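PDB 1W2W: methylthioribose-1-phosphate isomerase from Saccharomyces cerevisiae, which catalyses the interconversion of methylthioribose-1-phosphate and methylthioribulose-1-phosphate in the methionine salvage pathway. Local coordinates for residues S125-D128 with L129-D133. Sequence-based numbering, arbitrary orientation.
Sequences SSSD and LKAFD
Asp-128 is the N-cap of helix 129-168, and its side chain caps Ala-131 N where the chain turns from helix 111-124 into this long helix of the N-terminal part of the isomerase. One side-chain bond makes the cap, and one backbone bond begins the helical pattern. Asp-128 OD1 accepts from Ala-131 N at 2.9 Å, with an N-H...O angle of 159° and the amide lying almost on the line of the CG-OD1 bond. The side chain folds over the helix end because CG sits between the backbone N and the carbonyl carbon (chi1 47°). Asp-128 O accepts from Phe-132 N at 3.1 Å, in the carbonyl plane and nearly straight (165°), so the first helical turn is closed from the cap residue itself. Lys-130 N lies 3.3 Å from Asp-128 OD1, at an angle too poor for a bond; a carboxylate beside these amides would probably interact favourably with the helix dipole. Replacing the aspartate by an alanine is likely to leave Ala-131 N without its capping acceptor, while the backbone bond to Phe-132 N could remain.

Packing contacts complete the turn. The CB atoms of Ser-126 and Ala-131 lie 4.2 Å apart. Phe-132 swings its ring away from the loop to pack on Ile-119, Ile-122 and Leu-123 of helix 111-124 and on Leu-95 of helix 88-103, while Leu-129 reaches Val-68 and Ile-71 of helix 53-73. Ser-126 OG, hydrogen-bonded to Ile-122 O, lies at the edge of the Phe-132 ring near its plane, 3.8 Å from Phe-132 CD1 and 3.4 Å from Phe-132 CA.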
loop_
_atom_site.group_PDB
_atom_site.type_symbol
_atom_site.label_atom_id
_atom_site.label_comp_id
_atom_site.label_asym_id
_atom_site.label_seq_id
_atom_site.Cartn_x
_atom_site.Cartn_y
_atom_site.Cartn_z
ATOM N N SER A 125 34.050 18.008 -27.129
ATOM C CA SER A 125 35.506 18.030 -27.233
ATOM C C SER A 125 36.132 16.862 -28.001
ATOM O O SER A 125 37.354 16.696 -27.989
ATOM C CB SER A 125 36.175 18.247 -25.871
ATOM O OG SER A 125 35.744 17.290 -24.919
ATOM N N SER A 126 35.308 16.058 -28.669
ATOM C CA SER A 126 35.819 14.977 -29.511
ATOM C C SER A 126 35.966 15.418 -30.971
ATOM O O SER A 126 35.079 16.054 -31.515
ATOM C CB SER A 126 34.893 13.759 -29.430
ATOM O OG SER A 126 34.759 13.319 -28.085
ATOM N N SER A 127 37.078 15.077 -31.618
ATOM C CA SER A 127 37.296 15.574 -32.976
ATOM C C SER A 127 36.549 14.774 -34.040
ATOM O O SER A 127 36.311 15.277 -35.145
ATOM C CB SER A 127 38.785 15.639 -33.305
ATOM O OG SER A 127 39.457 14.521 -32.761
ATOM N N ASP A 128 36.186 13.535 -33.706
ATOM C CA ASP A 128 35.449 12.659 -34.617
ATOM C C ASP A 128 34.764 11.555 -33.822
ATOM O O ASP A 128 34.974 11.458 -32.614
ATOM C CB ASP A 128 36.372 12.036 -35.665
ATOM C CG ASP A 128 37.635 11.459 -35.065
ATOM O OD1 ASP A 128 37.547 10.606 -34.155
ATOM O OD2 ASP A 128 38.776 11.796 -35.446
ATOM N N LEU A 129 33.960 10.733 -34.498
ATOM C CA LEU A 129 33.241 9.648 -33.829
ATOM C C LEU A 129 34.164 8.680 -33.090
ATOM O O LEU A 129 33.863 8.264 -31.960
ATOM C CB LEU A 129 32.341 8.890 -34.815
ATOM C CG LEU A 129 31.335 7.921 -34.181
ATOM C CD1 LEU A 129 30.305 8.690 -33.360
ATOM C CD2 LEU A 129 30.656 7.085 -35.257
ATOM N N LYS A 130 35.278 8.311 -33.719
ATOM C CA LYS A 130 36.234 7.401 -33.090
ATOM C C LYS A 130 36.702 7.905 -31.726
ATOM O O LYS A 130 36.749 7.147 -30.757
ATOM C CB LYS A 130 37.450 7.157 -33.996
ATOM C CG LYS A 130 38.183 5.846 -33.712
ATOM C CD LYS A 130 39.446 5.713 -34.568
ATOM C CE LYS A 130 40.673 5.415 -33.701
ATOM N NZ LYS A 130 41.347 4.127 -34.058
ATOM N N ALA A 131 37.055 9.184 -31.652
ATOM C CA ALA A 131 37.520 9.762 -30.396
ATOM C C ALA A 131 36.397 9.761 -29.360
ATOM O O ALA A 131 36.627 9.447 -28.191
ATOM C CB ALA A 131 38.045 11.170 -30.612
ATOM N N PHE A 132 35.195 10.119 -29.798
ATOM C CA PHE A 132 34.029 10.137 -28.914
ATOM C C PHE A 132 33.785 8.745 -28.332
ATOM O O PHE A 132 33.547 8.595 -27.131
ATOM C CB PHE A 132 32.790 10.626 -29.664
ATOM C CG PHE A 132 31.539 10.645 -28.834
ATOM C CD1 PHE A 132 31.448 11.448 -27.700
ATOM C CD2 PHE A 132 30.452 9.857 -29.180
ATOM C CE1 PHE A 132 30.296 11.466 -26.932
ATOM C CE2 PHE A 132 29.290 9.871 -28.412
ATOM C CZ PHE A 132 29.210 10.672 -27.294
ATOM N N ASP A 133 33.846 7.745 -29.203
ATOM C CA ASP A 133 33.653 6.347 -28.834
ATOM C C ASP A 133 34.601 5.973 -27.690
ATOM O O ASP A 133 34.181 5.496 -26.630
ATOM C CB ASP A 133 33.909 5.512 -30.099
ATOM C CG ASP A 133 33.578 4.041 -29.946
ATOM O OD1 ASP A 133 33.692 3.491 -28.833
ATOM O OD2 ASP A 133 33.203 3.352 -30.926
#